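Local coordinates for HTH hxlR-type domain-containing protein (Enterococcus faecalis, PDB 1Z7U) that probably binds DNA through a winged helix-turn-helix domain and so regulates transcription, though its targets and precise role remain unknown, at residues Leu25-Glu30 and Arg58-Asp63; Asp29-Gly34 and Gly39-Ala44. All blocks are in the same frame, centred on the assembly; numbering follows the deposited sequence. Where two conformers were deposited one is given.

Contact 1: Leu25-Glu30 and Arg58-Asp63; sequences LSLMDE and REMEKD
No ring, amide or other flat group meets anything where M60 comes up against L27 and M28; this is a contact of aliphatic carbon and selenium. M60, a selenomethionine, does most of the reaching. Its chain leaves helix 50-63 with CG beside the backbone N (chi1 -63°), runs straight on through chi2, and bends at chi3 (80°), which carries CE round toward the neighbouring helix. The selenium sits against L27, with M60 SE 4.0 Å from L27 CB and 4.0 Å from L27 CD2, and the two side chains cross at a slant. The terminal methyl turns to M28, where M60 CE lies 4.2 Å from M28 CB. M28 thus meets M60 at the base of its side chain, while its own chain also packs on Y90 and L93 of helix 84-110. Between the segments there is no hydrogen bond, and the closest pair of CA atoms, M28 and M60, is 9.3 Å apart. L53 and R56 also lie against L27, and V66 against M60. All three touching residues are buried, joining helix 24-33 to helix 50-63, the second helix of the helix-turn-helix pair, which in winged-helix proteins generally is the recognition helix.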
ATOM      1  N   LEU A  25      -7.631   5.111   9.148  1.00 24.16           N
ATOM      2  CA  LEU A  25      -6.183   5.207   9.322  1.00 24.33           C
ATOM      3  C   LEU A  25      -5.831   5.825  10.678  1.00 24.54           C
ATOM      4  O   LEU A  25      -4.955   5.323  11.374  1.00 25.12           O
ATOM      5  CB  LEU A  25      -5.530   5.977   8.162  1.00 24.67           C
ATOM      6  CG  LEU A  25      -3.989   5.965   8.141  1.00 24.21           C
ATOM      7  CD1 LEU A  25      -3.473   4.600   7.750  1.00 24.46           C
ATOM      8  CD2 LEU A  25      -3.436   7.036   7.210  1.00 23.37           C
ATOM      9  N   SER A  26      -6.529   6.892  11.064  1.00 25.09           N
ATOM     10  CA  SER A  26      -6.345   7.488  12.401  1.00 25.66           C
ATOM     11  C   SER A  26      -6.673   6.511  13.528  1.00 25.64           C
ATOM     12  O   SER A  26      -5.944   6.434  14.510  1.00 25.58           O
ATOM     13  CB  SER A  26      -7.187   8.751  12.562  1.00 25.53           C
ATOM     14  OG  SER A  26      -6.709   9.768  11.709  1.00 27.12           O
ATOM     15  N   LEU A  27      -7.776   5.786  13.379  1.00 26.06           N
ATOM     16  CA  LEU A  27      -8.177   4.744  14.326  1.00 27.05           C
ATOM     17  C   LEU A  27      -7.096   3.700  14.528  1.00 27.94           C
ATOM     18  O   LEU A  27      -6.773   3.344  15.662  1.00 27.59           O
ATOM     19  CB  LEU A  27      -9.451   4.060  13.844  1.00 26.93           C
ATOM     20  CG  LEU A  27     -10.763   4.244  14.611  1.00 28.23           C
ATOM     21  CD1 LEU A  27     -10.728   5.386  15.592  1.00 28.13           C
ATOM     22  CD2 LEU A  27     -11.927   4.407  13.652  1.00 27.62           C
HETATM   23  N   MSE A  28      -6.553   3.211  13.415  1.00 29.04           N
HETATM   24  CA  MSE A  28      -5.466   2.251  13.415  1.00 31.33           C
HETATM   25  C   MSE A  28      -4.205   2.787  14.114  1.00 29.89           C
HETATM   26  O   MSE A  28      -3.555   2.044  14.865  1.00 29.78           O
HETATM   27  CB  MSE A  28      -5.167   1.808  11.979  1.00 30.47           C
HETATM   28  CG  MSE A  28      -3.928   0.954  11.828  1.00 32.58           C
HETATM   29 SE   MSE A  28      -3.758   0.143  10.044  1.00 39.91          SE
HETATM   30  CE  MSE A  28      -5.019  -1.401  10.310  1.00 33.62           C
ATOM     31  N   ASP A  29      -3.867   4.058  13.858  1.00 29.26           N
ATOM     32  CA  ASP A  29      -2.754   4.737  14.539  1.00 28.84           C
ATOM     33  C   ASP A  29      -2.951   4.735  16.057  1.00 28.92           C
ATOM     34  O   ASP A  29      -2.015   4.464  16.806  1.00 28.95           O
ATOM     35  CB  ASP A  29      -2.600   6.182  14.059  1.00 28.46           C
ATOM     36  CG  ASP A  29      -1.756   6.315  12.790  1.00 28.95           C
ATOM     37  OD1 ASP A  29      -1.038   5.374  12.415  1.00 27.57           O
ATOM     38  OD2 ASP A  29      -1.813   7.393  12.158  1.00 31.00           O
ATOM     39  N   GLU A  30      -4.174   5.024  16.501  1.00 28.94           N
ATOM     40  CA  GLU A  30      -4.501   5.035  17.936  1.00 29.49           C
ATOM     41  C   GLU A  30      -4.409   3.652  18.551  1.00 28.98           C
ATOM     42  O   GLU A  30      -3.885   3.496  19.639  1.00 28.86           O
ATOM     43  CB  GLU A  30      -5.896   5.611  18.190  1.00 29.41           C
ATOM     44  CG  GLU A  30      -6.017   7.105  17.934  1.00 32.19           C
ATOM     45  CD  GLU A  30      -5.062   7.927  18.790  1.00 35.04           C
ATOM     46  OE1 GLU A  30      -4.861   7.555  19.970  1.00 37.39           O
ATOM     47  OE2 GLU A  30      -4.512   8.936  18.281  1.00 35.24           O
ATOM     48  N   ARG A  58     -16.985  -1.047  13.821  1.00 30.05           N
ATOM     49  CA  ARG A  58     -17.808  -2.169  13.395  1.00 30.94           C
ATOM     50  C   ARG A  58     -17.275  -2.724  12.082  1.00 30.25           C
ATOM     51  O   ARG A  58     -17.089  -3.922  11.955  1.00 30.29           O
ATOM     52  CB  ARG A  58     -19.259  -1.721  13.219  1.00 31.59           C
ATOM     53  CG  ARG A  58     -20.262  -2.599  13.925  1.00 35.69           C
ATOM     54  CD  ARG A  58     -20.899  -1.900  15.129  1.00 40.97           C
ATOM     55  NE  ARG A  58     -22.111  -1.156  14.749  1.00 44.49           N
ATOM     56  CZ  ARG A  58     -23.138  -0.898  15.566  1.00 46.17           C
ATOM     57  NH1 ARG A  58     -23.128  -1.324  16.829  1.00 46.51           N
ATOM     58  NH2 ARG A  58     -24.188  -0.218  15.116  1.00 46.77           N
ATOM     59  N   GLU A  59     -17.014  -1.840  11.118  1.00 30.03           N
ATOM     60  CA  GLU A  59     -16.471  -2.243   9.816  1.00 30.09           C
ATOM     61  C   GLU A  59     -15.102  -2.886   9.964  1.00 30.21           C
ATOM     62  O   GLU A  59     -14.826  -3.913   9.338  1.00 29.94           O
ATOM     63  CB  GLU A  59     -16.390  -1.058   8.849  1.00 30.04           C
ATOM     64  CG  GLU A  59     -17.748  -0.514   8.399  1.00 30.19           C
ATOM     65  CD  GLU A  59     -17.647   0.349   7.160  1.00 31.79           C
ATOM     66  OE1 GLU A  59     -18.701   0.779   6.636  1.00 32.78           O
ATOM     67  OE2 GLU A  59     -16.519   0.607   6.698  1.00 32.08           O
HETATM   68  N   MSE A  60     -14.263  -2.291  10.810  1.00 29.75           N
HETATM   69  CA  MSE A  60     -12.906  -2.783  11.015  1.00 31.11           C
HETATM   70  C   MSE A  60     -12.863  -4.112  11.760  1.00 29.46           C
HETATM   71  O   MSE A  60     -12.031  -4.955  11.454  1.00 28.90           O
HETATM   72  CB  MSE A  60     -12.039  -1.740  11.714  1.00 30.11           C
HETATM   73  CG  MSE A  60     -11.848  -0.479  10.921  1.00 31.35           C
HETATM   74 SE   MSE A  60     -10.966   0.876  11.996  1.00 37.51          SE
HETATM   75  CE  MSE A  60      -9.045   0.199  11.815  1.00 30.55           C
ATOM     76  N   GLU A  61     -13.764  -4.297  12.725  1.00 29.23           N
ATOM     77  CA  GLU A  61     -13.937  -5.600  13.387  1.00 29.12           C
ATOM     78  C   GLU A  61     -14.418  -6.669  12.395  1.00 28.67           C
ATOM     79  O   GLU A  61     -13.930  -7.796  12.404  1.00 28.65           O
ATOM     80  CB  GLU A  61     -14.903  -5.500  14.587  1.00 28.93           C
ATOM     81  CG  GLU A  61     -15.054  -6.837  15.362  1.00 29.99           C
ATOM     82  CD  GLU A  61     -16.066  -6.800  16.529  1.00 30.23           C
ATOM     83  OE1 GLU A  61     -15.972  -7.690  17.406  1.00 31.56           O
ATOM     84  OE2 GLU A  61     -16.933  -5.897  16.576  1.00 30.09           O
ATOM     85  N   LYS A  62     -15.373  -6.294  11.545  1.00 28.40           N
ATOM     86  CA  LYS A  62     -15.922  -7.168  10.501  1.00 28.68           C
ATOM     87  C   LYS A  62     -14.830  -7.657   9.551  1.00 27.81           C
ATOM     88  O   LYS A  62     -14.780  -8.830   9.207  1.00 27.01           O
ATOM     89  CB  LYS A  62     -16.959  -6.401   9.671  1.00 29.11           C
ATOM     90  CG  LYS A  62     -18.131  -7.231   9.188  1.00 32.50           C
ATOM     91  CD  LYS A  62     -19.005  -7.648  10.382  1.00 38.74           C
ATOM     92  CE  LYS A  62     -19.607  -6.436  11.137  1.00 41.24           C
ATOM     93  NZ  LYS A  62     -21.092  -6.237  10.960  1.00 41.77           N
ATOM     94  N   ASP A  63     -13.982  -6.722   9.125  1.00 27.17           N
ATOM     95  CA  ASP A  63     -12.923  -6.976   8.164  1.00 26.96           C
ATOM     96  C   ASP A  63     -11.748  -7.727   8.772  1.00 26.85           C
ATOM     97  O   ASP A  63     -10.872  -8.186   8.037  1.00 27.34           O
ATOM     98  CB  ASP A  63     -12.448  -5.657   7.528  1.00 26.84           C
ATOM     99  CG  ASP A  63     -13.477  -5.068   6.583  1.00 27.27           C
ATOM    100  OD1 ASP A  63     -14.418  -5.797   6.207  1.00 28.67           O
ATOM    101  OD2 ASP A  63     -13.360  -3.879   6.213  1.00 27.96           O
TER

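Contact 2: Asp29-Gly34 and Gly39-Ala44; sequences DELFQG and GELMRA
E30 and L41 touch through carbon: E30 CB lies 3.7 Å from L41 CD2. The glutamate then folds instead of stretching out. Its CG stands beside the backbone N, and the second bend (chi2 -59°) brings the carboxyl end round to the A44 methyl. E30 OE1 and CD are each 3.7 Å from A44 CB, with E30 OE2 at 3.9 Å, so the methyl faces the whole carboxyl group instead of one oxygen. L41 has its CG beside the backbone N as well; chi2 of 169° carries CD1 straight on from CA, and it is the other branch, CD2, that turns to helix 24-33. That same methyl reaches L31, whose CD2 is 4.3 Å from L41 CD2. Both leucine CB atoms leave their backbones obliquely to the opposing helix, and it is the branch ends that close the distance. The short helix segments stand 11.3 Å apart at their axes, with N-to-C directions 128° from each other. L41 also packs on L53, and L31 on Y80 and L82. With no hydrogen bond or opposite charge joining the segments, cohesion comes from van der Waals contact and leucine burial, the carboxylate of E30 meeting only a methyl across them.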
ATOM      1  N   ASP A  29      -3.867   4.058  13.858  1.00 29.26           N
ATOM      2  CA  ASP A  29      -2.754   4.737  14.539  1.00 28.84           C
ATOM      3  C   ASP A  29      -2.951   4.735  16.057  1.00 28.92           C
ATOM      4  O   ASP A  29      -2.015   4.464  16.806  1.00 28.95           O
ATOM      5  CB  ASP A  29      -2.600   6.182  14.059  1.00 28.46           C
ATOM      6  CG  ASP A  29      -1.756   6.315  12.790  1.00 28.95           C
ATOM      7  OD1 ASP A  29      -1.038   5.374  12.415  1.00 27.57           O
ATOM      8  OD2 ASP A  29      -1.813   7.393  12.158  1.00 31.00           O
ATOM      9  N   GLU A  30      -4.174   5.024  16.501  1.00 28.94           N
ATOM     10  CA  GLU A  30      -4.501   5.035  17.936  1.00 29.49           C
ATOM     11  C   GLU A  30      -4.409   3.652  18.551  1.00 28.98           C
ATOM     12  O   GLU A  30      -3.885   3.496  19.639  1.00 28.86           O
ATOM     13  CB  GLU A  30      -5.896   5.611  18.190  1.00 29.41           C
ATOM     14  CG  GLU A  30      -6.017   7.105  17.934  1.00 32.19           C
ATOM     15  CD  GLU A  30      -5.062   7.927  18.790  1.00 35.04           C
ATOM     16  OE1 GLU A  30      -4.861   7.555  19.970  1.00 37.39           O
ATOM     17  OE2 GLU A  30      -4.512   8.936  18.281  1.00 35.24           O
ATOM     18  N   LEU A  31      -4.909   2.649  17.842  1.00 29.06           N
ATOM     19  CA  LEU A  31      -4.875   1.278  18.343  1.00 29.15           C
ATOM     20  C   LEU A  31      -3.483   0.670  18.316  1.00 29.32           C
ATOM     21  O   LEU A  31      -3.150  -0.176  19.151  1.00 29.17           O
ATOM     22  CB  LEU A  31      -5.876   0.396  17.592  1.00 28.82           C
ATOM     23  CG  LEU A  31      -7.341   0.824  17.705  1.00 29.09           C
ATOM     24  CD1 LEU A  31      -8.256  -0.132  16.953  1.00 28.89           C
ATOM     25  CD2 LEU A  31      -7.782   0.946  19.159  1.00 27.71           C
ATOM     26  N   PHE A  32      -2.667   1.086  17.352  1.00 30.12           N
ATOM     27  CA  PHE A  32      -1.279   0.631  17.317  1.00 30.38           C
ATOM     28  C   PHE A  32      -0.501   1.021  18.588  1.00 31.27           C
ATOM     29  O   PHE A  32       0.323   0.243  19.065  1.00 31.25           O
ATOM     30  CB  PHE A  32      -0.543   1.114  16.065  1.00 29.72           C
ATOM     31  CG  PHE A  32       0.884   0.643  15.995  1.00 28.18           C
ATOM     32  CD1 PHE A  32       1.183  -0.622  15.533  1.00 27.87           C
ATOM     33  CD2 PHE A  32       1.921   1.468  16.410  1.00 27.87           C
ATOM     34  CE1 PHE A  32       2.501  -1.065  15.470  1.00 29.40           C
ATOM     35  CE2 PHE A  32       3.231   1.047  16.360  1.00 27.64           C
ATOM     36  CZ  PHE A  32       3.529  -0.229  15.890  1.00 28.77           C
ATOM     37  N   GLN A  33      -0.719   2.210  19.141  0.50 32.02           N
ATOM     38  CA  GLN A  33       0.005   2.554  20.376  0.50 32.97           C
ATOM     39  C   GLN A  33      -0.376   1.663  21.572  0.50 33.26           C
ATOM     40  O   GLN A  33       0.395   1.530  22.529  0.50 32.79           O
ATOM     41  CB  GLN A  33      -0.075   4.052  20.723  0.50 33.05           C
ATOM     42  CG  GLN A  33      -1.441   4.711  20.635  0.50 33.29           C
ATOM     43  CD  GLN A  33      -1.377   6.234  20.779  0.50 33.67           C
ATOM     44  OE1 GLN A  33      -0.295   6.825  20.834  0.50 34.25           O
ATOM     45  NE2 GLN A  33      -2.544   6.873  20.832  0.50 33.71           N
ATOM     46  N   GLY A  34      -1.541   1.025  21.485  1.00 33.65           N
ATOM     47  CA  GLY A  34      -2.074   0.248  22.606  1.00 34.69           C
ATOM     48  C   GLY A  34      -3.590   0.160  22.689  1.00 35.80           C
ATOM     49  O   GLY A  34      -4.315   0.920  22.033  1.00 35.60           O
ATOM     50  N   GLY A  39     -14.104   6.099  24.892  1.00 36.22           N
ATOM     51  CA  GLY A  39     -13.897   7.477  25.334  1.00 36.17           C
ATOM     52  C   GLY A  39     -12.533   8.041  24.998  1.00 36.24           C
ATOM     53  O   GLY A  39     -12.425   9.210  24.615  1.00 36.58           O
ATOM     54  N   GLU A  40     -11.492   7.223  25.147  1.00 36.20           N
ATOM     55  CA  GLU A  40     -10.136   7.603  24.716  1.00 36.68           C
ATOM     56  C   GLU A  40     -10.069   7.967  23.228  1.00 36.34           C
ATOM     57  O   GLU A  40      -9.446   8.963  22.855  1.00 36.38           O
ATOM     58  CB  GLU A  40      -9.138   6.485  25.016  1.00 36.65           C
ATOM     59  CG  GLU A  40      -9.307   5.879  26.395  1.00 38.93           C
ATOM     60  CD  GLU A  40      -8.150   5.005  26.790  1.00 40.95           C
ATOM     61  OE1 GLU A  40      -8.257   3.765  26.667  1.00 41.17           O
ATOM     62  OE2 GLU A  40      -7.127   5.569  27.223  1.00 44.49           O
ATOM     63  N   LEU A  41     -10.713   7.151  22.392  1.00 36.38           N
ATOM     64  CA  LEU A  41     -10.796   7.392  20.951  1.00 36.10           C
ATOM     65  C   LEU A  41     -11.620   8.632  20.630  1.00 37.04           C
ATOM     66  O   LEU A  41     -11.265   9.397  19.731  1.00 36.78           O
ATOM     67  CB  LEU A  41     -11.379   6.175  20.237  1.00 35.34           C
ATOM     68  CG  LEU A  41     -10.619   4.859  20.397  1.00 33.45           C
ATOM     69  CD1 LEU A  41     -11.436   3.687  19.878  1.00 30.97           C
ATOM     70  CD2 LEU A  41      -9.255   4.941  19.708  1.00 31.85           C
HETATM   71  N   MSE A  42     -12.722   8.818  21.362  1.00 38.24           N
HETATM   72  CA  MSE A  42     -13.538  10.027  21.261  1.00 39.91           C
HETATM   73  C   MSE A  42     -12.708  11.275  21.527  1.00 40.39           C
HETATM   74  O   MSE A  42     -12.823  12.266  20.808  1.00 40.05           O
HETATM   75  CB  MSE A  42     -14.723   9.977  22.238  1.00 40.62           C
HETATM   76  CG  MSE A  42     -15.891   9.100  21.783  1.00 42.53           C
HETATM   77 SE   MSE A  42     -16.708   9.693  20.097  1.00 48.22          SE
HETATM   78  CE  MSE A  42     -17.393  11.473  20.621  1.00 46.69           C
ATOM     79  N   ARG A  43     -11.863  11.210  22.557  1.00 41.31           N
ATOM     80  CA  ARG A  43     -11.005  12.336  22.933  1.00 42.56           C
ATOM     81  C   ARG A  43      -9.852  12.574  21.955  1.00 42.62           C
ATOM     82  O   ARG A  43      -9.618  13.715  21.530  1.00 42.98           O
ATOM     83  CB  ARG A  43     -10.505  12.186  24.375  1.00 42.31           C
ATOM     84  CG  ARG A  43     -11.529  12.664  25.400  1.00 43.91           C
ATOM     85  CD  ARG A  43     -11.105  12.406  26.840  1.00 44.10           C
ATOM     86  NE  ARG A  43     -11.556  11.099  27.322  1.00 48.77           N
ATOM     87  CZ  ARG A  43     -10.749  10.098  27.695  1.00 50.36           C
ATOM     88  NH1 ARG A  43     -11.274   8.950  28.114  1.00 51.05           N
ATOM     89  NH2 ARG A  43      -9.423  10.235  27.658  1.00 50.77           N
ATOM     90  N   ALA A  44      -9.154  11.497  21.592  1.00 42.74           N
ATOM     91  CA  ALA A  44      -7.988  11.563  20.711  1.00 42.79           C
ATOM     92  C   ALA A  44      -8.323  12.009  19.286  1.00 43.06           C
ATOM     93  O   ALA A  44      -7.519  12.664  18.633  1.00 43.10           O
ATOM     94  CB  ALA A  44      -7.274  10.225  20.687  1.00 42.80           C
TER

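Overall arrangement
Both contacts start from helix 24-33, and their centres are 11 Å apart. Contact 1 uses its earlier turns and contact 2 its C-terminal end, the segments overlapping at D29 and E30. Contact 2 is local in sequence, spanning the short turn into helix 38-44; contact 1 skips that helix and reaches the far end of helix 50-63, close to the centre of the chain. Helices 38-44 and 50-63 follow each other as the helix-turn-helix pair, so helix 24-33 touches both members. The two-stranded wing, 66-71 and 77-82, comes next, and helix 84-110 packs against helix 24-33. Helix 24-33 is thus the common partner of both helices of a unit that probably binds DNA.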